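Local coordinates for putative transcriptional regulator TRANSCRIPTION REGULATOR protein (Rhizobium meliloti, PDB 5NLA) that activates transcription in response to c-di-GMP, bound by a PilZ-like mechanism, to regulate extracellular polysaccharide production, and probably contacts DNA through an AraC-type helix-turn-helix domain, at residues 85-89 and 101-107; 175-180 and 256-260; 251-256 and 286-290. One frame throughout, in Å; residues are numbered along the deposited sequence.

Contact 1 of 3, residues 85-89 and 101-107; sequences FPAEL and QQVTPAH
Phe85 swings its ring away from its own backbone nitrogen, CG lying anti to it (chi1 -167°), and this lays the ring against Pro105, just past the end of the facing strand. Gln102 adopts the same first torsion (chi1 -176°), which lays its CG alongside CD2 of Leu89 at 3.4 Å; beyond CG the chain runs on extended, the two side chains pointing the same way. Between these two meetings lies the open end of a beta hairpin made by strands 88-94 and 97-104. Glu88 and Val103 form its antiparallel hydrogen-bonded pair: Glu88 N is 2.8 Å from Val103 O, and Val103 N is 2.8 Å from Glu88 O, the latter bond nearly straight at 170°. Both donors sit in the plane of the carbonyl they reach. Leu89 and Gln102 follow as a non-hydrogen-bonded pair, and the CA of Gln102 adds a C-H...O contact to Glu88 O at 3.3 Å.

Beyond the paired residues the two segments are held by side chains. Pro105 CD stands over one face of the Phe85 ring, 3.8 Å from its centroid, in a CH-pi contact, while CG of the same proline meets Pro86 CD at 3.6 Å. The ring's edge faces Ala106 O and His107 CB. His107 in turn directs ND1, in the plane of its imidazole, to Pro105 O at 2.9 Å, which pins the turn carrying the proline. Helix 59-67 covers the Ala87, Leu89 and Thr104 side chains through Trp63, whereas the Glu88 carboxylate leaves the pair to bridge to Arg52. The chemistry therefore changes along the contact: backbone hydrogen bonds fix the strand register, and where they stop, proline-aromatic packing, which needs no donor from the proline nitrogen, keeps the two segments together.

Contact 2 of 3, residues 175-180 and 256-260; sequences YELLAD and HRYIH
His260 and Glu176 form a His-carboxylate hydrogen bond that ties helix 251-261 to the short, weakly bonded helix at about 175-178, which follows the sheet strand 166-173. ND1 of His260 is the donor: it reaches Glu176 OE1 at 3.2 Å with an angle of 163°, on the syn side of the oxygen and 21° out of the carboxylate plane. A weak second bond runs from the same nitrogen to OE2, so the imidazole edge faces both oxygens. The Glu176 chain is bent at chi2 (60°), which turns the carboxylate back toward the histidine. Over one face of the imidazole sits the methyl of Ala179, its CB 3.5 Å from the ring centroid, while Asp180 brings OD1 to the edge near CE1. Two carboxylates beside one imidazole would probably raise its affinity for a proton.

At the start of both segments, Tyr175 lies against His256. Its CD2 packs on His256 CB at 3.6 Å, and the hydroxyl end of its ring reaches Arg257.

Partners outside the two segments hold several of these groups in place. Glu176 OE2 also forms a salt bridge with Arg301 of helix 294-306, so this carboxylate serves both helices. His256 directs ND1 to Asp122, and Arg257 carries its guanidinium away to Glu186. Trp124 holds the first turn of the short helix by bonding Tyr175 O through NE1. The aliphatic stem of Arg257 stays behind against the tyrosine, with CB and CG each 3.3 Å from Tyr175 OH.

Contact 3 of 3, residues 251-256 and 286-290; sequences VMERAH and QLFEP
Met252 and Phe288 interlock where helix 251-261 meets the end of helix 281-288. The methionine leaves its helix with CG anti to the backbone nitrogen (chi1 -170°) and then bends at chi2 and chi3, which carries the sulfur and methyl across to the phenyl ring. CE stands above the middle of one face, 4.3 Å from the centroid, as a CH-pi contact. SD lies obliquely at 4.2 Å from the same centroid, giving a Met-aromatic contact. The sulfur also covers one face of the His256 imidazole, and that imidazole and the phenyl ring stand almost perpendicular, planes at 88°, in an oblique pairing rather than a stack. The Phe288 ring is thus received in a hollow whose walls are Met252, His256 and, at the ring's edge, the methyl of Ala255, whose CB is 4.1 Å from Phe288 CE1.

Leu287 fills the neighbouring part of the interface. Its forked end crosses Val251 at about a right angle, and Val251 CG2 fits against the fork, 3.5 Å from Leu287 CD1 and 3.8 Å from Leu287 CD2. Nearer the backbone, Leu287 CB packs against Met252 CE at 4.0 Å. An alanine at Phe288 is likely to leave the thioether of Met252 without its aromatic seat and to leave a gap beside Ala255 and His256 where the ring had been.

The grip is apolar and buried, and it joins helix 251-261, probably the first helix of the AraC-type DNA-binding domain, to helix 281-288, probably its recognition helix. Helix 294-306 closes the site through Tyr297, which meets Phe288 edge-to-face and also lies beside the His256 ring, while the loop bearing Pro120 and Asp122, just before strand 124-129, also touches Met252.

From the N terminus, contact 1 comes first and closes a short loop, the tight hairpin of strands 88-94 and 97-104, far from the other two: its centre is about 31 Å from that of contact 2, on the opposite side of the chain's centre. Contact 2 opens just after strand 166-173 and closes a loop of 75 residues, rich in helix, on helix 251-261. Contact 3 opens on that helix before contact 2 has closed and closes a loop of 29 residues, again partly helical, at residues 286-290, so the two cross, sharing His256 and touching through Ile259 and Phe288. Together they link the end of the beta sheet to the helix-turn-helix region through one helix.

Contact 1 of 3, residues 85-89 and 101-107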
loop_
_atom_site.group_PDB
_atom_site.type_symbol
_atom_site.label_atom_id
_atom_site.label_comp_id
_atom_site.label_asym_id
_atom_site.label_seq_id
_atom_site.Cartn_x
_atom_site.Cartn_y
_atom_site.Cartn_z
ATOM N N PHE A 85 -6.862 -5.713 22.800
ATOM C CA PHE A 85 -6.937 -5.242 21.436
ATOM C C PHE A 85 -6.733 -6.422 20.470
ATOM O O PHE A 85 -5.664 -6.560 19.863
ATOM C CB PHE A 85 -5.895 -4.149 21.219
ATOM C CG PHE A 85 -6.087 -3.375 19.954
ATOM C CD1 PHE A 85 -6.918 -2.264 19.934
ATOM C CD2 PHE A 85 -5.412 -3.735 18.784
ATOM C CE1 PHE A 85 -7.104 -1.539 18.770
ATOM C CE2 PHE A 85 -5.591 -3.008 17.606
ATOM C CZ PHE A 85 -6.446 -1.915 17.594
ATOM N N PRO A 86 -7.767 -7.273 20.319
ATOM C CA PRO A 86 -7.655 -8.491 19.520
ATOM C C PRO A 86 -7.584 -8.201 18.017
ATOM O O PRO A 86 -8.570 -7.763 17.430
ATOM C CB PRO A 86 -8.932 -9.245 19.859
ATOM C CG PRO A 86 -9.927 -8.183 20.172
ATOM C CD PRO A 86 -9.164 -7.002 20.707
ATOM N N ALA A 87 -6.424 -8.459 17.417
ATOM C CA ALA A 87 -6.174 -8.127 16.021
ATOM C C ALA A 87 -5.375 -9.224 15.318
ATOM O O ALA A 87 -4.638 -9.974 15.952
ATOM C CB ALA A 87 -5.471 -6.783 15.901
ATOM N N GLU A 88 -5.564 -9.301 14.001
ATOM C CA GLU A 88 -4.974 -10.324 13.161
ATOM C C GLU A 88 -4.611 -9.725 11.820
ATOM O O GLU A 88 -5.423 -9.021 11.213
ATOM C CB GLU A 88 -5.960 -11.459 12.922
ATOM C CG GLU A 88 -5.618 -12.771 13.597
ATOM C CD GLU A 88 -6.363 -13.937 12.973
ATOM O OE1 GLU A 88 -7.541 -13.757 12.568
ATOM O OE2 GLU A 88 -5.763 -15.032 12.869
ATOM N N LEU A 89 -3.385 -10.003 11.384
ATOM C CA LEU A 89 -2.932 -9.756 10.024
ATOM C C LEU A 89 -2.517 -11.093 9.470
ATOM O O LEU A 89 -1.913 -11.902 10.174
ATOM C CB LEU A 89 -1.736 -8.811 10.005
ATOM C CG LEU A 89 -1.877 -7.298 9.756
ATOM C CD1 LEU A 89 -0.834 -6.823 8.742
ATOM C CD2 LEU A 89 -3.268 -6.864 9.317
ATOM N N GLN A 101 -4.987 -10.074 4.833
ATOM C CA GLN A 101 -6.263 -10.206 5.537
ATOM C C GLN A 101 -6.119 -9.594 6.931
ATOM O O GLN A 101 -5.350 -10.092 7.758
ATOM C CB GLN A 101 -6.679 -11.670 5.627
ATOM C CG GLN A 101 -7.055 -12.275 4.271
ATOM C CD GLN A 101 -7.037 -13.797 4.246
ATOM O OE1 GLN A 101 -6.009 -14.430 4.514
ATOM N NE2 GLN A 101 -8.167 -14.391 3.893
ATOM N N GLN A 102 -6.848 -8.507 7.172
ATOM C CA GLN A 102 -6.800 -7.779 8.431
ATOM C C GLN A 102 -8.111 -7.906 9.212
ATOM O O GLN A 102 -9.196 -7.698 8.657
ATOM C CB GLN A 102 -6.551 -6.312 8.137
ATOM C CG GLN A 102 -6.387 -5.437 9.364
ATOM C CD GLN A 102 -5.784 -4.098 9.014
ATOM O OE1 GLN A 102 -4.889 -3.598 9.709
ATOM N NE2 GLN A 102 -6.251 -3.515 7.917
ATOM N N VAL A 103 -8.001 -8.240 10.495
ATOM C CA VAL A 103 -9.124 -8.134 11.421
ATOM C C VAL A 103 -8.654 -7.293 12.593
ATOM O O VAL A 103 -7.643 -7.602 13.214
ATOM C CB VAL A 103 -9.602 -9.511 11.919
ATOM C CG1 VAL A 103 -10.749 -9.344 12.908
ATOM C CG2 VAL A 103 -10.026 -10.384 10.748
ATOM N N THR A 104 -9.396 -6.241 12.898
ATOM C CA THR A 104 -8.906 -5.223 13.807
ATOM C C THR A 104 -10.049 -4.508 14.566
ATOM O O THR A 104 -11.140 -4.340 14.015
ATOM C CB THR A 104 -8.019 -4.236 13.012
ATOM O OG1 THR A 104 -7.188 -3.504 13.914
ATOM C CG2 THR A 104 -8.849 -3.286 12.151
ATOM N N PRO A 105 -9.828 -4.130 15.843
ATOM C CA PRO A 105 -10.824 -3.320 16.570
ATOM C C PRO A 105 -10.798 -1.843 16.152
ATOM O O PRO A 105 -9.949 -1.448 15.362
ATOM C CB PRO A 105 -10.407 -3.465 18.045
ATOM C CG PRO A 105 -9.473 -4.618 18.086
ATOM C CD PRO A 105 -8.789 -4.628 16.754
ATOM N N ALA A 106 -11.728 -1.042 16.679
ATOM C CA ALA A 106 -11.784 0.380 16.337
ATOM C C ALA A 106 -10.514 1.058 16.785
ATOM O O ALA A 106 -10.098 0.895 17.920
ATOM C CB ALA A 106 -12.978 1.064 16.969
ATOM N N HIS A 107 -9.881 1.785 15.872
ATOM C CA HIS A 107 -8.702 2.588 16.202
ATOM C C HIS A 107 -8.629 3.746 15.221
ATOM O O HIS A 107 -9.437 3.839 14.287
ATOM C CB HIS A 107 -7.427 1.736 16.117
ATOM C CG HIS A 107 -7.162 1.210 14.745
ATOM N ND1 HIS A 107 -7.898 0.187 14.186
ATOM C CD2 HIS A 107 -6.290 1.609 13.791
ATOM C CE1 HIS A 107 -7.476 -0.039 12.957
ATOM N NE2 HIS A 107 -6.503 0.814 12.690
#

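Contact 2 of 3, residues 175-180 and 256-260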
loop_
_atom_site.group_PDB
_atom_site.type_symbol
_atom_site.label_atom_id
_atom_site.label_comp_id
_atom_site.label_asym_id
_atom_site.label_seq_id
_atom_site.Cartn_x
_atom_site.Cartn_y
_atom_site.Cartn_z
ATOM N N TYR A 175 4.955 0.236 -6.702
ATOM C CA TYR A 175 4.762 1.404 -7.582
ATOM C C TYR A 175 4.650 1.056 -9.057
ATOM O O TYR A 175 3.760 1.534 -9.755
ATOM C CB TYR A 175 5.903 2.428 -7.448
ATOM C CG TYR A 175 5.573 3.711 -8.180
ATOM C CD1 TYR A 175 4.638 4.588 -7.655
ATOM C CD2 TYR A 175 6.143 4.020 -9.408
ATOM C CE1 TYR A 175 4.287 5.747 -8.311
ATOM C CE2 TYR A 175 5.792 5.186 -10.074
ATOM C CZ TYR A 175 4.853 6.045 -9.513
ATOM O OH TYR A 175 4.464 7.216 -10.123
ATOM N N GLU A 176 5.575 0.226 -9.511
ATOM C CA GLU A 176 5.744 -0.053 -10.919
ATOM C C GLU A 176 4.591 -0.832 -11.544
ATOM O O GLU A 176 4.311 -0.662 -12.731
ATOM C CB GLU A 176 7.054 -0.795 -11.119
ATOM C CG GLU A 176 7.449 -0.977 -12.568
ATOM C CD GLU A 176 7.648 0.320 -13.350
ATOM O OE1 GLU A 176 8.062 1.344 -12.750
ATOM O OE2 GLU A 176 7.400 0.302 -14.580
ATOM N N LEU A 177 3.918 -1.661 -10.753
ATOM C CA LEU A 177 2.753 -2.420 -11.230
ATOM C C LEU A 177 1.745 -1.533 -11.967
ATOM O O LEU A 177 1.243 -1.902 -13.032
ATOM C CB LEU A 177 2.053 -3.142 -10.065
ATOM C CG LEU A 177 1.668 -4.603 -10.297
ATOM C CD1 LEU A 177 0.732 -4.744 -11.486
ATOM C CD2 LEU A 177 2.908 -5.478 -10.486
ATOM N N LEU A 178 1.484 -0.360 -11.398
ATOM C CA LEU A 178 0.485 0.569 -11.910
ATOM C C LEU A 178 1.065 1.904 -12.404
ATOM O O LEU A 178 0.305 2.812 -12.740
ATOM C CB LEU A 178 -0.564 0.838 -10.820
ATOM C CG LEU A 178 -1.309 -0.367 -10.227
ATOM C CD1 LEU A 178 -1.973 -0.046 -8.890
ATOM C CD2 LEU A 178 -2.345 -0.874 -11.217
ATOM N N ALA A 179 2.392 2.017 -12.486
ATOM C CA ALA A 179 3.053 3.274 -12.873
ATOM C C ALA A 179 2.598 3.816 -14.240
ATOM O O ALA A 179 2.572 5.034 -14.451
ATOM C CB ALA A 179 4.567 3.106 -12.841
ATOM N N ASP A 180 2.228 2.916 -15.152
ATOM C CA ASP A 180 1.693 3.316 -16.459
ATOM C C ASP A 180 0.458 4.214 -16.359
ATOM O O ASP A 180 0.349 5.179 -17.114
ATOM C CB ASP A 180 1.376 2.091 -17.337
ATOM C CG ASP A 180 2.623 1.467 -17.971
ATOM O OD1 ASP A 180 3.738 2.028 -17.847
ATOM O OD2 ASP A 180 2.473 0.404 -18.617
ATOM N N HIS A 256 10.515 6.812 -7.308
ATOM C CA HIS A 256 10.013 5.742 -8.177
ATOM C C HIS A 256 9.353 6.272 -9.462
ATOM O O HIS A 256 9.463 5.634 -10.524
ATOM C CB HIS A 256 9.047 4.810 -7.431
ATOM C CG HIS A 256 9.724 3.763 -6.599
ATOM N ND1 HIS A 256 9.079 3.100 -5.581
ATOM C CD2 HIS A 256 10.981 3.264 -6.630
ATOM C CE1 HIS A 256 9.900 2.232 -5.026
ATOM N NE2 HIS A 256 11.062 2.310 -5.644
ATOM N N ARG A 257 8.694 7.430 -9.356
ATOM C CA ARG A 257 8.075 8.086 -10.506
ATOM C C ARG A 257 9.124 8.684 -11.427
ATOM O O ARG A 257 9.087 8.463 -12.641
ATOM C CB ARG A 257 7.116 9.196 -10.069
ATOM C CG ARG A 257 6.308 9.783 -11.224
ATOM C CD ARG A 257 5.334 10.848 -10.769
ATOM N NE ARG A 257 5.997 11.947 -10.072
ATOM C CZ ARG A 257 5.366 12.921 -9.419
ATOM N NH1 ARG A 257 4.034 12.958 -9.373
ATOM N NH2 ARG A 257 6.068 13.871 -8.800
ATOM N N TYR A 258 10.042 9.459 -10.849
ATOM C CA TYR A 258 11.126 10.054 -11.621
ATOM C C TYR A 258 11.798 8.972 -12.455
ATOM O O TYR A 258 11.875 9.088 -13.666
ATOM C CB TYR A 258 12.141 10.749 -10.718
ATOM C CG TYR A 258 13.186 11.472 -11.515
ATOM C CD1 TYR A 258 12.958 12.762 -11.985
ATOM C CD2 TYR A 258 14.393 10.854 -11.839
ATOM C CE1 TYR A 258 13.908 13.419 -12.745
ATOM C CE2 TYR A 258 15.349 11.499 -12.600
ATOM C CZ TYR A 258 15.115 12.783 -13.056
ATOM O OH TYR A 258 16.092 13.410 -13.822
ATOM N N ILE A 259 12.237 7.907 -11.794
ATOM C CA ILE A 259 12.847 6.759 -12.465
ATOM C C ILE A 259 11.968 6.201 -13.571
ATOM O O ILE A 259 12.465 5.944 -14.661
ATOM C CB ILE A 259 13.234 5.641 -11.462
ATOM C CG1 ILE A 259 14.499 6.056 -10.703
ATOM C CG2 ILE A 259 13.468 4.294 -12.157
ATOM C CD1 ILE A 259 14.786 5.217 -9.475
ATOM N N HIS A 260 10.682 6.011 -13.299
ATOM C CA HIS A 260 9.750 5.473 -14.307
ATOM C C HIS A 260 9.700 6.353 -15.551
ATOM O O HIS A 260 9.751 5.841 -16.673
ATOM C CB HIS A 260 8.336 5.300 -13.725
ATOM C CG HIS A 260 7.322 4.811 -14.718
ATOM N ND1 HIS A 260 7.026 3.476 -14.882
ATOM C CD2 HIS A 260 6.539 5.482 -15.599
ATOM C CE1 HIS A 260 6.107 3.346 -15.822
ATOM N NE2 HIS A 260 5.795 4.547 -16.273
#

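Contact 3 of 3, residues 251-256 and 286-290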
loop_
_atom_site.group_PDB
_atom_site.type_symbol
_atom_site.label_atom_id
_atom_site.label_comp_id
_atom_site.label_asym_id
_atom_site.label_seq_id
_atom_site.Cartn_x
_atom_site.Cartn_y
_atom_site.Cartn_z
ATOM N N VAL A 251 9.144 11.230 -0.583
ATOM C CA VAL A 251 10.334 11.014 -1.388
ATOM C C VAL A 251 10.271 9.773 -2.262
ATOM O O VAL A 251 10.508 9.881 -3.460
ATOM C CB VAL A 251 11.681 11.038 -0.596
ATOM C CG1 VAL A 251 12.072 12.462 -0.253
ATOM C CG2 VAL A 251 11.685 10.141 0.634
ATOM N N MET A 252 9.949 8.615 -1.695
ATOM C CA MET A 252 10.075 7.351 -2.437
ATOM C C MET A 252 9.128 7.271 -3.615
ATOM O O MET A 252 9.498 6.763 -4.667
ATOM C CB MET A 252 9.859 6.128 -1.537
ATOM C CG MET A 252 10.201 4.785 -2.183
ATOM S SD MET A 252 11.839 4.635 -2.945
ATOM C CE MET A 252 12.339 3.177 -2.043
ATOM N N GLU A 253 7.915 7.775 -3.439
ATOM C CA GLU A 253 6.952 7.842 -4.535
ATOM C C GLU A 253 7.486 8.787 -5.627
ATOM O O GLU A 253 7.387 8.482 -6.816
ATOM C CB GLU A 253 5.565 8.275 -4.015
ATOM C CG GLU A 253 4.361 7.560 -4.635
ATOM C CD GLU A 253 3.586 8.414 -5.601
ATOM O OE1 GLU A 253 4.241 9.004 -6.492
ATOM O OE2 GLU A 253 2.338 8.489 -5.473
ATOM N N ARG A 254 8.080 9.907 -5.218
ATOM C CA ARG A 254 8.678 10.847 -6.174
ATOM C C ARG A 254 9.885 10.265 -6.903
ATOM O O ARG A 254 10.045 10.504 -8.096
ATOM C CB ARG A 254 9.014 12.189 -5.511
ATOM C CG ARG A 254 7.784 13.071 -5.356
ATOM C CD ARG A 254 8.096 14.438 -4.790
ATOM N NE ARG A 254 8.598 14.315 -3.421
ATOM C CZ ARG A 254 9.738 14.832 -2.947
ATOM N NH1 ARG A 254 10.550 15.575 -3.709
ATOM N NH2 ARG A 254 10.062 14.615 -1.673
ATOM N N ALA A 255 10.698 9.485 -6.190
ATOM C CA ALA A 255 11.849 8.782 -6.768
ATOM C C ALA A 255 11.439 7.673 -7.739
ATOM O O ALA A 255 11.959 7.596 -8.856
ATOM C CB ALA A 255 12.711 8.193 -5.667
ATOM N N HIS A 256 10.515 6.812 -7.308
ATOM C CA HIS A 256 10.013 5.742 -8.177
ATOM C C HIS A 256 9.353 6.272 -9.462
ATOM O O HIS A 256 9.463 5.634 -10.524
ATOM C CB HIS A 256 9.047 4.810 -7.431
ATOM C CG HIS A 256 9.724 3.763 -6.599
ATOM N ND1 HIS A 256 9.079 3.100 -5.581
ATOM C CD2 HIS A 256 10.981 3.264 -6.630
ATOM C CE1 HIS A 256 9.900 2.232 -5.026
ATOM N NE2 HIS A 256 11.062 2.310 -5.644
ATOM N N GLN A 286 19.703 5.376 1.363
ATOM C CA GLN A 286 18.816 4.867 2.419
ATOM C C GLN A 286 17.510 4.325 1.888
ATOM O O GLN A 286 17.107 3.218 2.259
ATOM C CB GLN A 286 18.476 5.935 3.447
ATOM C CG GLN A 286 19.562 6.168 4.456
ATOM C CD GLN A 286 19.155 7.209 5.454
ATOM O OE1 GLN A 286 19.686 8.314 5.455
ATOM N NE2 GLN A 286 18.188 6.873 6.295
ATOM N N LEU A 287 16.844 5.109 1.042
ATOM C CA LEU A 287 15.562 4.691 0.477
ATOM C C LEU A 287 15.681 3.395 -0.302
ATOM O O LEU A 287 14.751 2.583 -0.267
ATOM C CB LEU A 287 14.959 5.776 -0.413
ATOM C CG LEU A 287 14.508 7.031 0.339
ATOM C CD1 LEU A 287 14.266 8.206 -0.595
ATOM C CD2 LEU A 287 13.264 6.758 1.173
ATOM N N PHE A 288 16.825 3.187 -0.963
ATOM C CA PHE A 288 17.024 2.039 -1.839
ATOM C C PHE A 288 17.858 0.892 -1.257
ATOM O O PHE A 288 18.135 -0.075 -1.969
ATOM C CB PHE A 288 17.578 2.522 -3.187
ATOM C CG PHE A 288 16.554 3.231 -4.023
ATOM C CD1 PHE A 288 16.238 4.561 -3.783
ATOM C CD2 PHE A 288 15.859 2.551 -5.015
ATOM C CE1 PHE A 288 15.268 5.209 -4.532
ATOM C CE2 PHE A 288 14.883 3.189 -5.768
ATOM C CZ PHE A 288 14.588 4.521 -5.527
ATOM N N GLU A 289 18.217 0.961 0.027
ATOM C CA GLU A 289 18.998 -0.115 0.678
ATOM C C GLU A 289 18.188 -1.415 0.909
ATOM O O GLU A 289 18.760 -2.503 0.887
ATOM C CB GLU A 289 19.671 0.390 1.978
ATOM C CG GLU A 289 20.500 -0.623 2.779
ATOM C CD GLU A 289 21.695 -1.201 2.022
ATOM O OE1 GLU A 289 21.505 -1.888 0.991
ATOM O OE2 GLU A 289 22.847 -0.994 2.475
ATOM N N PRO A 290 16.869 -1.313 1.141
ATOM C CA PRO A 290 16.023 -2.507 1.124
ATOM C C PRO A 290 15.999 -3.304 -0.185
ATOM O O PRO A 290 15.898 -4.528 -0.137
ATOM C CB PRO A 290 14.637 -1.937 1.409
ATOM C CG PRO A 290 14.921 -0.809 2.339
ATOM C CD PRO A 290 16.172 -0.183 1.786
#